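Non-sulfated chondroitin lyase E66 (Autographa californica nucleopolyhedrovirus, PDB 3VSN) cleaves non-sulfated chondroitin as a lyase of the baculovirus envelope, is essential for oral infectivity and may digest the chondroitin sulfate barrier of the host midgut. Local coordinates at residues T363-I368 / S384-I389; I390-N395 / N438-K443; N471-V476 / L535-I540; L477-S482 / T504-V509; V514-I519 / S551-L556. One frame throughout, in Å; residues are numbered along the deposited sequence. Where two conformers were deposited one is given.

Interaction 1 (T363-I368 / S384-I389); sequences TMARRI and SFESGI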
# COMPACT_ATOMS: atom_id res chain seq x y z
N THR A 363 -2.78 12.65 3.25
CA THR A 363 -3.70 13.49 2.49
C THR A 363 -3.03 14.35 1.42
O THR A 363 -3.70 14.81 0.49
CB THR A 363 -4.49 14.43 3.42
OG1 THR A 363 -3.58 15.24 4.18
CG2 THR A 363 -5.38 13.62 4.37
N MET A 364 -1.73 14.56 1.54
CA MET A 364 -1.06 15.54 0.69
C MET A 364 0.24 15.07 0.03
O MET A 364 0.91 15.87 -0.63
CB MET A 364 -0.83 16.85 1.47
CG MET A 364 -2.10 17.62 1.75
SD MET A 364 -1.81 19.12 2.71
CE MET A 364 -1.71 18.44 4.37
N ALA A 365 0.59 13.80 0.18
CA ALA A 365 1.76 13.26 -0.52
C ALA A 365 1.53 13.35 -2.03
O ALA A 365 0.56 12.79 -2.55
CB ALA A 365 2.05 11.82 -0.11
N ARG A 366 2.42 14.07 -2.71
CA ARG A 366 2.39 14.22 -4.16
C ARG A 366 3.81 14.02 -4.66
O ARG A 366 4.56 14.98 -4.88
CB ARG A 366 1.87 15.61 -4.57
CG ARG A 366 0.50 15.98 -4.00
CD ARG A 366 -0.61 15.14 -4.61
NE ARG A 366 -1.93 15.64 -4.24
CZ ARG A 366 -2.62 15.21 -3.18
NH1 ARG A 366 -2.13 14.27 -2.38
NH2 ARG A 366 -3.82 15.72 -2.93
N ARG A 367 4.19 12.76 -4.81
CA ARG A 367 5.59 12.38 -4.97
C ARG A 367 5.74 11.22 -5.95
O ARG A 367 4.87 10.35 -6.05
CB ARG A 367 6.18 12.01 -3.59
CG ARG A 367 7.57 11.39 -3.61
CD ARG A 367 8.69 12.37 -3.94
NE ARG A 367 9.96 11.66 -4.11
CZ ARG A 367 10.80 11.36 -3.12
NH1 ARG A 367 10.53 11.73 -1.87
NH2 ARG A 367 11.91 10.69 -3.37
N ILE A 368 6.83 11.25 -6.71
CA ILE A 368 7.26 10.11 -7.50
C ILE A 368 8.57 9.61 -6.90
O ILE A 368 9.39 10.40 -6.41
CB ILE A 368 7.42 10.44 -9.00
CG1 ILE A 368 8.50 11.51 -9.23
CG2 ILE A 368 6.07 10.87 -9.58
CD1 ILE A 368 8.71 11.89 -10.69
N SER A 384 6.41 14.06 8.85
CA SER A 384 5.62 15.26 8.62
C SER A 384 5.94 15.93 7.28
O SER A 384 5.28 16.89 6.90
CB SER A 384 5.87 16.28 9.74
OG SER A 384 5.36 15.81 10.97
N PHE A 385 6.94 15.41 6.58
CA PHE A 385 7.50 16.08 5.42
C PHE A 385 7.56 15.17 4.20
O PHE A 385 8.08 14.06 4.26
CB PHE A 385 8.89 16.64 5.75
CG PHE A 385 8.94 17.40 7.05
CD1 PHE A 385 8.51 18.72 7.12
CD2 PHE A 385 9.38 16.78 8.22
CE1 PHE A 385 8.54 19.42 8.31
CE2 PHE A 385 9.41 17.47 9.42
CZ PHE A 385 8.99 18.79 9.47
N GLU A 386 7.02 15.67 3.09
CA GLU A 386 7.07 14.98 1.80
C GLU A 386 6.61 15.96 0.73
O GLU A 386 5.86 16.90 1.02
CB GLU A 386 6.17 13.73 1.82
CG GLU A 386 6.22 12.89 0.54
CD GLU A 386 7.63 12.48 0.17
OE1 GLU A 386 8.15 11.53 0.79
OE2 GLU A 386 8.23 13.11 -0.73
N SER A 387 7.08 15.74 -0.50
CA SER A 387 6.62 16.52 -1.64
C SER A 387 5.10 16.56 -1.63
O SER A 387 4.44 15.52 -1.52
CB SER A 387 7.12 15.90 -2.95
OG SER A 387 8.53 15.90 -3.00
N GLY A 388 4.54 17.77 -1.73
CA GLY A 388 3.09 17.95 -1.77
C GLY A 388 2.46 18.38 -0.46
O GLY A 388 1.37 18.94 -0.46
N ILE A 389 3.12 18.11 0.67
CA ILE A 389 2.55 18.45 1.98
C ILE A 389 2.49 19.97 2.20
O ILE A 389 3.48 20.68 1.98
CB ILE A 389 3.28 17.74 3.15
CG1 ILE A 389 3.07 16.22 3.06
CG2 ILE A 389 2.80 18.28 4.50
CD1 ILE A 389 3.68 15.40 4.19

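Interaction 2 (I390-N395 / N438-K443); sequences ILQSLN and NNLQFK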
# COMPACT_ATOMS: atom_id res chain seq x y z
N ILE A 390 1.32 20.46 2.60
CA ILE A 390 1.15 21.86 2.96
C ILE A 390 1.37 21.99 4.47
O ILE A 390 0.68 21.34 5.26
CB ILE A 390 -0.25 22.41 2.58
CG1 ILE A 390 -0.52 22.23 1.08
CG2 ILE A 390 -0.38 23.88 2.97
CD1 ILE A 390 -1.97 22.44 0.69
N LEU A 391 2.35 22.81 4.85
CA LEU A 391 2.69 23.03 6.26
C LEU A 391 2.05 24.31 6.77
O LEU A 391 2.02 25.32 6.06
CB LEU A 391 4.21 23.11 6.45
CG LEU A 391 5.08 21.93 6.03
CD1 LEU A 391 6.55 22.26 6.27
CD2 LEU A 391 4.69 20.66 6.76
N GLN A 392 1.56 24.26 8.01
CA GLN A 392 0.86 25.39 8.62
C GLN A 392 1.70 26.05 9.71
O GLN A 392 1.30 27.07 10.27
CB GLN A 392 -0.49 24.95 9.18
CG GLN A 392 -1.49 24.52 8.12
CD GLN A 392 -2.86 24.21 8.72
OE1 GLN A 392 -3.40 24.99 9.51
NE2 GLN A 392 -3.42 23.07 8.34
N SER A 393 2.84 25.45 10.01
CA SER A 393 3.79 26.00 10.97
C SER A 393 5.22 25.72 10.49
O SER A 393 5.42 24.94 9.55
CB SER A 393 3.56 25.38 12.36
OG SER A 393 3.75 23.98 12.32
N LEU A 394 6.20 26.34 11.12
CA LEU A 394 7.60 26.13 10.75
C LEU A 394 8.09 24.70 11.03
O LEU A 394 8.77 24.11 10.18
CB LEU A 394 8.51 27.18 11.40
CG LEU A 394 8.31 28.64 10.93
CD1 LEU A 394 9.20 29.58 11.74
CD2 LEU A 394 8.58 28.79 9.44
N ASN A 395 7.73 24.14 12.18
CA ASN A 395 8.16 22.78 12.52
C ASN A 395 7.34 21.68 11.84
O ASN A 395 7.72 20.51 11.85
CB ASN A 395 8.25 22.57 14.05
CG ASN A 395 6.89 22.52 14.74
OD1 ASN A 395 5.85 22.34 14.11
ND2 ASN A 395 6.91 22.66 16.06
N ASN A 438 -7.25 22.28 11.15
CA ASN A 438 -7.46 23.73 11.17
C ASN A 438 -8.31 24.22 9.98
O ASN A 438 -8.09 25.32 9.45
CB ASN A 438 -6.10 24.45 11.23
CG ASN A 438 -6.22 25.93 11.47
OD1 ASN A 438 -7.09 26.38 12.21
ND2 ASN A 438 -5.34 26.71 10.84
N ASN A 439 -9.29 23.40 9.58
CA ASN A 439 -10.14 23.68 8.41
C ASN A 439 -9.36 23.86 7.10
O ASN A 439 -9.81 24.59 6.21
CB ASN A 439 -11.09 24.87 8.66
CG ASN A 439 -12.38 24.47 9.36
OD1 ASN A 439 -13.02 25.29 10.01
ND2 ASN A 439 -12.76 23.21 9.23
N LEU A 440 -8.20 23.22 7.00
CA LEU A 440 -7.44 23.19 5.75
C LEU A 440 -8.32 22.73 4.61
O LEU A 440 -9.01 21.70 4.71
CB LEU A 440 -6.21 22.28 5.86
CG LEU A 440 -5.40 22.05 4.57
CD1 LEU A 440 -4.60 23.29 4.18
CD2 LEU A 440 -4.49 20.84 4.74
N GLN A 441 -8.31 23.50 3.53
CA GLN A 441 -9.00 23.12 2.30
C GLN A 441 -8.09 23.40 1.11
O GLN A 441 -7.18 24.23 1.20
CB GLN A 441 -10.32 23.89 2.15
CG GLN A 441 -10.15 25.40 2.00
CD GLN A 441 -11.47 26.09 1.70
OE1 GLN A 441 -12.00 25.97 0.60
NE2 GLN A 441 -11.99 26.81 2.68
N PHE A 442 -8.33 22.69 0.01
CA PHE A 442 -7.62 22.96 -1.24
C PHE A 442 -8.31 22.33 -2.44
O PHE A 442 -9.14 21.42 -2.31
CB PHE A 442 -6.15 22.51 -1.18
CG PHE A 442 -5.94 21.06 -0.80
CD1 PHE A 442 -6.27 20.03 -1.68
CD2 PHE A 442 -5.38 20.72 0.43
CE1 PHE A 442 -6.07 18.70 -1.33
CE2 PHE A 442 -5.16 19.39 0.78
CZ PHE A 442 -5.51 18.38 -0.10
N LYS A 443 -7.98 22.85 -3.62
CA LYS A 443 -8.19 22.13 -4.86
C LYS A 443 -6.82 21.65 -5.31
O LYS A 443 -5.87 22.43 -5.35
CB LYS A 443 -8.82 23.04 -5.92
CG LYS A 443 -10.25 23.47 -5.62
CD LYS A 443 -11.27 22.61 -6.35
CE LYS A 443 -12.71 22.93 -5.94
NZ LYS A 443 -13.19 24.27 -6.38

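Interaction 3 (N471-V476 / L535-I540); sequences NGRVIV and LVEQII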
# COMPACT_ATOMS: atom_id res chain seq x y z
N ASN A 471 3.40 32.33 7.88
CA ASN A 471 3.12 31.90 6.52
C ASN A 471 3.11 30.38 6.41
O ASN A 471 3.91 29.69 7.06
CB ASN A 471 4.16 32.46 5.54
CG ASN A 471 4.11 33.97 5.41
OD1 ASN A 471 5.15 34.63 5.32
ND2 ASN A 471 2.91 34.53 5.39
N GLY A 472 2.20 29.85 5.60
CA GLY A 472 2.22 28.43 5.27
C GLY A 472 3.27 28.16 4.21
O GLY A 472 3.93 29.08 3.73
N ARG A 473 3.43 26.89 3.84
CA ARG A 473 4.35 26.52 2.77
C ARG A 473 3.97 25.18 2.17
O ARG A 473 3.43 24.31 2.86
CB ARG A 473 5.80 26.47 3.25
CG ARG A 473 6.00 25.85 4.63
CD ARG A 473 6.17 26.93 5.67
NE ARG A 473 7.42 27.65 5.46
CZ ARG A 473 7.68 28.88 5.87
NH1 ARG A 473 6.77 29.59 6.53
NH2 ARG A 473 8.86 29.42 5.61
N VAL A 474 4.25 25.03 0.88
CA VAL A 474 4.00 23.78 0.19
C VAL A 474 5.36 23.16 -0.10
O VAL A 474 6.22 23.78 -0.73
CB VAL A 474 3.22 24.00 -1.12
CG1 VAL A 474 2.97 22.68 -1.82
CG2 VAL A 474 1.90 24.71 -0.83
N ILE A 475 5.55 21.93 0.38
CA ILE A 475 6.82 21.24 0.19
C ILE A 475 6.94 20.76 -1.25
O ILE A 475 6.04 20.09 -1.77
CB ILE A 475 6.97 20.06 1.18
CG1 ILE A 475 6.93 20.58 2.62
CG2 ILE A 475 8.26 19.28 0.92
CD1 ILE A 475 6.92 19.50 3.69
N VAL A 476 8.05 21.13 -1.89
CA VAL A 476 8.35 20.69 -3.25
C VAL A 476 9.29 19.47 -3.22
O VAL A 476 9.06 18.48 -3.92
CB VAL A 476 8.94 21.85 -4.09
CG1 VAL A 476 9.38 21.37 -5.47
CG2 VAL A 476 7.93 22.98 -4.22
N LEU A 535 14.31 21.14 3.25
CA LEU A 535 13.20 21.29 2.31
C LEU A 535 13.50 22.28 1.19
O LEU A 535 14.23 23.25 1.39
CB LEU A 535 11.94 21.78 3.02
CG LEU A 535 11.38 21.07 4.25
CD1 LEU A 535 10.29 21.92 4.88
CD2 LEU A 535 10.85 19.68 3.90
N VAL A 536 12.91 22.02 0.03
CA VAL A 536 12.65 23.05 -0.97
C VAL A 536 11.15 23.27 -0.89
O VAL A 536 10.38 22.31 -0.95
CB VAL A 536 13.05 22.61 -2.39
CG1 VAL A 536 12.69 23.68 -3.41
CG2 VAL A 536 14.54 22.30 -2.46
N GLU A 537 10.72 24.52 -0.74
CA GLU A 537 9.31 24.80 -0.52
C GLU A 537 8.84 26.06 -1.26
O GLU A 537 9.66 26.88 -1.67
CB GLU A 537 9.00 24.92 0.98
CG GLU A 537 9.70 26.08 1.68
CD GLU A 537 9.54 26.08 3.20
OE1 GLU A 537 9.10 25.06 3.77
OE2 GLU A 537 9.87 27.11 3.82
N GLN A 538 7.53 26.18 -1.43
CA GLN A 538 6.92 27.40 -1.92
C GLN A 538 6.11 28.01 -0.79
O GLN A 538 5.10 27.45 -0.35
CB GLN A 538 6.05 27.13 -3.16
CG GLN A 538 6.86 26.86 -4.42
CD GLN A 538 6.00 26.66 -5.67
OE1 GLN A 538 4.79 26.84 -5.64
NE2 GLN A 538 6.65 26.28 -6.77
N ILE A 539 6.58 29.16 -0.30
CA ILE A 539 5.94 29.84 0.83
C ILE A 539 4.68 30.56 0.36
O ILE A 539 4.69 31.27 -0.65
CB ILE A 539 6.92 30.80 1.54
CG1 ILE A 539 8.12 30.03 2.11
CG2 ILE A 539 6.21 31.57 2.66
CD1 ILE A 539 9.32 30.88 2.48
N ILE A 540 3.59 30.37 1.10
CA ILE A 540 2.31 30.99 0.79
C ILE A 540 1.86 31.88 1.95
O ILE A 540 1.94 31.49 3.11
CB ILE A 540 1.23 29.93 0.44
CG1 ILE A 540 1.17 28.83 1.52
CG2 ILE A 540 1.52 29.31 -0.93
CD1 ILE A 540 0.02 27.86 1.38

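Interaction 4 (L477-S482 / T504-V509); sequences LSRDTS and TTFNGV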
# COMPACT_ATOMS: atom_id res chain seq x y z
N LEU A 477 10.35 19.56 -2.41
CA LEU A 477 11.30 18.47 -2.22
C LEU A 477 11.69 18.41 -0.76
O LEU A 477 11.85 19.45 -0.11
CB LEU A 477 12.57 18.67 -3.05
CG LEU A 477 12.95 17.79 -4.25
CD1 LEU A 477 14.45 17.89 -4.50
CD2 LEU A 477 12.53 16.33 -4.11
N SER A 478 11.86 17.19 -0.24
CA SER A 478 12.26 16.98 1.14
C SER A 478 13.35 15.92 1.22
O SER A 478 13.39 15.01 0.39
CB SER A 478 11.05 16.55 1.98
OG SER A 478 10.45 15.39 1.44
N ARG A 479 14.24 16.05 2.20
CA ARG A 479 15.24 15.02 2.43
C ARG A 479 15.52 14.80 3.91
O ARG A 479 15.56 15.75 4.70
CB ARG A 479 16.54 15.30 1.66
CG ARG A 479 17.49 16.29 2.30
CD ARG A 479 18.79 16.42 1.51
NE ARG A 479 19.66 17.46 2.08
CZ ARG A 479 20.66 17.23 2.92
NH1 ARG A 479 20.95 15.99 3.30
NH2 ARG A 479 21.39 18.24 3.38
N ASP A 480 15.69 13.53 4.26
CA ASP A 480 16.18 13.11 5.57
C ASP A 480 17.69 13.34 5.54
O ASP A 480 18.41 12.66 4.80
CB ASP A 480 15.84 11.62 5.76
CG ASP A 480 16.31 11.05 7.09
OD1 ASP A 480 17.31 11.53 7.66
OD2 ASP A 480 15.68 10.08 7.55
N THR A 481 18.16 14.30 6.33
CA THR A 481 19.57 14.72 6.30
C THR A 481 20.54 13.68 6.88
O THR A 481 21.75 13.84 6.75
CB THR A 481 19.80 16.07 7.03
OG1 THR A 481 19.41 15.94 8.40
CG2 THR A 481 19.00 17.19 6.38
N SER A 482 20.01 12.65 7.53
CA SER A 482 20.86 11.58 8.07
C SER A 482 21.30 10.62 6.96
O SER A 482 22.25 9.85 7.13
CB SER A 482 20.16 10.82 9.21
OG SER A 482 19.18 9.92 8.71
N THR A 504 16.84 21.39 -8.47
CA THR A 504 17.39 20.74 -7.28
C THR A 504 17.09 19.24 -7.32
O THR A 504 15.99 18.84 -7.69
CB THR A 504 16.84 21.38 -5.98
OG1 THR A 504 17.21 22.77 -5.96
CG2 THR A 504 17.42 20.70 -4.74
N THR A 505 18.08 18.43 -6.95
CA THR A 505 18.00 16.98 -7.07
C THR A 505 18.11 16.30 -5.71
O THR A 505 18.95 16.67 -4.88
CB THR A 505 19.12 16.45 -7.99
OG1 THR A 505 19.07 17.14 -9.25
CG2 THR A 505 18.97 14.95 -8.25
N PHE A 506 17.26 15.31 -5.48
CA PHE A 506 17.46 14.37 -4.38
C PHE A 506 17.00 12.97 -4.74
O PHE A 506 15.88 12.79 -5.24
CB PHE A 506 16.78 14.83 -3.08
CG PHE A 506 17.03 13.90 -1.92
CD1 PHE A 506 18.30 13.81 -1.36
CD2 PHE A 506 16.02 13.09 -1.41
CE1 PHE A 506 18.56 12.94 -0.31
CE2 PHE A 506 16.27 12.22 -0.36
CZ PHE A 506 17.54 12.15 0.19
N ASN A 507 17.86 11.98 -4.49
CA ASN A 507 17.49 10.57 -4.60
C ASN A 507 16.82 10.22 -5.94
O ASN A 507 15.78 9.56 -5.97
CB ASN A 507 16.60 10.18 -3.40
CG ASN A 507 16.54 8.68 -3.17
OD1 ASN A 507 17.40 7.93 -3.63
ND2 ASN A 507 15.52 8.24 -2.43
N GLY A 508 17.42 10.69 -7.03
CA GLY A 508 16.95 10.40 -8.38
C GLY A 508 15.71 11.14 -8.84
O GLY A 508 15.08 10.76 -9.83
N VAL A 509 15.35 12.21 -8.12
CA VAL A 509 14.20 13.04 -8.46
C VAL A 509 14.63 14.50 -8.50
O VAL A 509 15.38 14.96 -7.64
CB VAL A 509 13.03 12.84 -7.47
CG1 VAL A 509 11.85 13.74 -7.81
CG2 VAL A 509 12.57 11.38 -7.46

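Interaction 5 (V514-I519 / S551-L556); sequences VPITNI and SACYKL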
# COMPACT_ATOMS: atom_id res chain seq x y z
N VAL A 514 6.66 25.52 -11.68
CA VAL A 514 5.88 25.65 -12.92
C VAL A 514 5.05 26.94 -12.85
O VAL A 514 4.03 26.99 -12.17
CB VAL A 514 4.97 24.43 -13.18
CG1 VAL A 514 4.16 24.61 -14.46
CG2 VAL A 514 5.80 23.15 -13.26
N PRO A 515 5.51 28.00 -13.55
CA PRO A 515 4.70 29.22 -13.54
C PRO A 515 3.45 29.05 -14.39
O PRO A 515 3.45 28.30 -15.37
CB PRO A 515 5.63 30.27 -14.15
CG PRO A 515 6.58 29.49 -15.00
CD PRO A 515 6.77 28.18 -14.29
N ILE A 516 2.37 29.72 -13.98
CA ILE A 516 1.15 29.78 -14.77
C ILE A 516 0.70 31.24 -14.75
O ILE A 516 0.39 31.78 -13.70
CB ILE A 516 0.02 28.89 -14.20
CG1 ILE A 516 0.51 27.43 -14.02
CG2 ILE A 516 -1.21 28.95 -15.11
CD1 ILE A 516 -0.51 26.50 -13.38
N THR A 517 0.66 31.86 -15.92
CA THR A 517 0.27 33.26 -16.01
C THR A 517 -1.12 33.44 -15.39
O THR A 517 -2.03 32.65 -15.65
CB THR A 517 0.31 33.77 -17.46
OG1 THR A 517 1.57 33.42 -18.05
CG2 THR A 517 0.13 35.29 -17.52
N ASN A 518 -1.24 34.46 -14.54
CA ASN A 518 -2.48 34.80 -13.83
C ASN A 518 -2.80 33.93 -12.61
O ASN A 518 -3.88 34.04 -12.03
CB ASN A 518 -3.68 34.86 -14.80
CG ASN A 518 -3.50 35.92 -15.87
OD1 ASN A 518 -3.63 35.64 -17.07
ND2 ASN A 518 -3.20 37.14 -15.45
N ILE A 519 -1.86 33.07 -12.22
CA ILE A 519 -1.93 32.31 -10.97
C ILE A 519 -0.65 32.60 -10.19
O ILE A 519 0.44 32.56 -10.74
CB ILE A 519 -2.07 30.79 -11.23
CG1 ILE A 519 -3.42 30.49 -11.90
CG2 ILE A 519 -1.91 30.00 -9.93
CD1 ILE A 519 -3.66 29.03 -12.19
N SER A 551 -1.97 29.57 -3.57
CA SER A 551 -1.66 28.62 -4.63
C SER A 551 -0.17 28.27 -4.69
O SER A 551 0.68 29.05 -4.25
CB SER A 551 -2.14 29.14 -5.99
OG SER A 551 -1.74 30.48 -6.21
N ALA A 552 0.14 27.09 -5.22
CA ALA A 552 1.51 26.64 -5.41
C ALA A 552 1.55 25.66 -6.57
O ALA A 552 0.60 24.91 -6.79
CB ALA A 552 2.04 26.00 -4.14
N CYS A 553 2.65 25.65 -7.31
CA CYS A 553 2.75 24.81 -8.51
C CYS A 553 4.18 24.39 -8.78
O CYS A 553 5.08 25.23 -8.85
CB CYS A 553 2.17 25.54 -9.73
SG CYS A 553 1.90 24.49 -11.17
N TYR A 554 4.39 23.08 -8.92
CA TYR A 554 5.72 22.55 -9.19
C TYR A 554 5.62 21.27 -10.01
O TYR A 554 4.53 20.72 -10.19
CB TYR A 554 6.47 22.30 -7.88
CG TYR A 554 5.90 21.17 -7.04
CD1 TYR A 554 6.35 19.86 -7.18
CD2 TYR A 554 4.90 21.43 -6.09
CE1 TYR A 554 5.83 18.83 -6.41
CE2 TYR A 554 4.37 20.40 -5.32
CZ TYR A 554 4.84 19.11 -5.49
OH TYR A 554 4.32 18.08 -4.72
N LYS A 555 6.76 20.79 -10.50
CA LYS A 555 6.82 19.48 -11.13
C LYS A 555 8.05 18.73 -10.65
O LYS A 555 9.04 19.33 -10.23
CB LYS A 555 6.78 19.58 -12.66
CG LYS A 555 8.07 20.05 -13.30
CD LYS A 555 8.09 19.76 -14.80
CE LYS A 555 9.49 20.02 -15.34
NZ LYS A 555 9.54 20.15 -16.82
N LEU A 556 7.95 17.40 -10.70
CA LEU A 556 9.07 16.53 -10.41
C LEU A 556 9.39 15.73 -11.67
O LEU A 556 8.48 15.37 -12.41
CB LEU A 556 8.73 15.59 -9.24
CG LEU A 556 8.36 16.19 -7.88
CD1 LEU A 556 7.97 15.09 -6.90
CD2 LEU A 556 9.48 17.04 -7.30

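Interaction 1 (T363-I368 / S384-I389)
At the edge of the R367 guanidinium, almost exactly in its plane, lies OE2 of E386; NH1 of R367 donates to this oxygen at 2.9 Å, which makes the pair a salt bridge. A bend of the R367 chain at chi2 brings the guanidinium there, across the E386 side chain at about a right angle. NH1 arrives on the syn side of the carboxylate. The two planar groups are turned 52° against each other, and a single oxygen takes the bond. That OE2 also accepts the backbone N of S387 on its anti side, at 2.9 Å, while OE1 is held by the hydroxyl of Y378. W369 forms a cation-pi contact with the same R367. The other guanidinium, on R366, has A365 O in its plane, 3.1 Å from NH1, and its NE reaches S444 OG, so the charged tip turns away from the loop 384-389.

Here helix 359-364 gives way to strand 367-370 and packs on the loop that feeds strand 390-391 of the beta-sandwich. The loop makes a type II beta turn, E386 to I389, closed by I389 N donating to E386 O at 3.0 Å. From the turn, S387 O receives R366 N at 2.8 Å with a nearly straight N-H...O angle of 171°. G388, the third residue, has phi 101°, a value suited to glycine, and its CA makes a CH...O contact with M364 O at 3.2 Å.

Interaction 2 (I390-N395 / N438-K443)
I390, Q392, N438, L440 and F442 meet between the two layers of the beta-sandwich, where edge strand 390-391 of a four-stranded sheet faces strand 440-449 of a seven-stranded one. No backbone pairing joins the segments; the nearest CA atoms, of Q392 and N438, are 8.9 Å apart, and side chains bridge the gap.

Q392 spans it by being straight: CG is anti to the carbonyl carbon and the chain stays extended at chi2 (-175°), which carries the terminal amide to the far layer. N438 answers with CG anti to its own backbone N, presenting ND2 to Q392 OE1 at 2.9 Å. The oxygen is approached nearly along the C=O axis, and the two amides are only 25° from coplanar, so donor and acceptor meet almost within a common plane. ND2 of N438 also bonds to S466 OG, and NE2 of Q392 to M437 O, so both amides have further anchors that would limit their rotation. The same NE2 of Q392 also lies against L440 CB, at 3.8 Å.

Beyond the amide pair, the branches of I390 divide the work. CG2, anti to the backbone N, approaches L440 CD1 at 4.4 Å, whereas the CG1 arm points its end at the phenyl ring. F442 has CG between its backbone N and carbonyl carbon (chi1 55°), and its ring also meets Y457 edge-to-face. Against this ring, I390 CD1 comes in obliquely, 3.8 Å from F442 CD2.

Interaction 3 (N471-V476 / L535-I540)
R473 grips E537 side-on: NE at 3.0 Å and NH2 at 3.1 Å both donate to OE2 of E537, which lies close to the guanidinium plane. The two nitrogens approach from the same face of the carboxylate, whose plane is turned 58° from the guanidinium. Over one face of the guanidinium runs the side chain of I539, parallel to the arginine chain, with CD1 3.5 Å from R473 NH2. The bends of R473 at chi2 and chi3 fold the group back far enough for NH1 to reach N471 O at 2.9 Å.

These residues sit on neighbouring antiparallel strands, 472-480 and 533-540, of a four-stranded sheet in the beta-sandwich. R473 with I539 and I475 with E537 are non-hydrogen-bonded pairs, which places all four side chains on one face. Between them, V474 and Q538 form a hydrogen-bonded pair, V474 N to Q538 O and Q538 N to V474 O, each 2.8 Å long. Their side chains occupy the other face, where V474 CG2 lies 4.3 Å from I540 CD1 and strand 550-558 of the second sheet covers them.

From outside the two strands, R527 makes a salt bridge to the same OE2 of E537, so two arginines converge on this carboxylate.

Interaction 4 (L477-S482 / T504-V509)
R479 lies across the ring of F506, where strand 477-480 of one sheet of the sandwich runs beside the tip of the beta hairpin formed by strands 504-506 and 509-513 of the other. A type I' turn, F506 to V509, closes that hairpin. CB of R479 stands 3.5 Å above the ring centroid of F506, 6° off the normal, a CH-pi contact over the centre of the face. CG, placed between the backbone N and the carbonyl carbon (chi1 81°), leads the chain on, extended as far as NE. CD is the second point of touch, 3.9 Å from F506 CD1 at the ring's margin. Beyond it the side chain leaves the aromatic: NE forms a salt bridge with E534, and the guanidinium, its plane 44° from that of the ring, carries CG2 of T481 3.7 Å above one face.

On the opposite face N507 CB lies 3.5 Å from the plane of the F506 ring, offset toward the rim. Nearer the strand start, S478 O approaches F506 CD2 at 3.7 Å. L477 CD1 lies 4.1 Å from F506 CB and also abuts the backbone at T504 O, at 3.7 Å.

Interaction 5 (V514-I519 / S551-L556)
C553 O takes two donors: the backbone N of V514, and NE2 of Q538 from the other sheet of the sandwich. The bond from V514 N to C553 O is long, 3.3 Å, though straight, with an N-H...O angle of 179°. Its donor stands well above the carbonyl plane, 52° out of it, and so does not meet a lone pair. This bond belongs to the point where the chain leaves strand 509-513, a neighbour of strand 550-558 in the seven-stranded sheet, and starts the loop toward strand 525-530.

V514 carries most of the packing. Its CB lies 3.7 Å from C553 SG, while CG2, anti to the carbonyl carbon, packs against K555 CB at 3.8 Å. The two side chains cross at about a right angle, with CG2 against CB and CG of K555; NZ of the lysine goes on to a salt bridge with D563. SG of C553, turned anti to its backbone N (chi1 -167°), also receives CD1 of I516 at 3.8 Å.

A type II turn, I516 to I519, then brings the loop back, with I519 N bonded to I516 O at 3.0 Å. I519 CG2 consequently settles 3.8 Å from S551 OG, a hydroxyl already engaged with N520 O.

V514 O, 3.4 Å from C553 SG, is buried with no polar partner in the model. Between the two segments one long backbone bond is the only hydrogen bond, and the rest is packing; burying V514 O without a partner probably carries an energetic cost.

How the interactions relate
All five contacts lie within the beta-sandwich part of the chain, away from the annotated catalytic residues. Interactions 1 and 2 come first along the chain, interaction 4 is nested within the loop closed by interaction 3, and interaction 5 alternates with interaction 3. Strand 472-480 serves interactions 3 and 4, whose centres are 15 Å apart, and it neighbours strand 390-391 of interaction 2; the centres of interactions 2 and 3 are 10 Å apart. Interaction 5 belongs to the facing seven-stranded sheet, which interactions 2 and 4 also reach. Interaction 1 sits between the layers: G388 N bonds to I475 O of one sheet, and R366 O meets Y554 OH of the other, tying the two together.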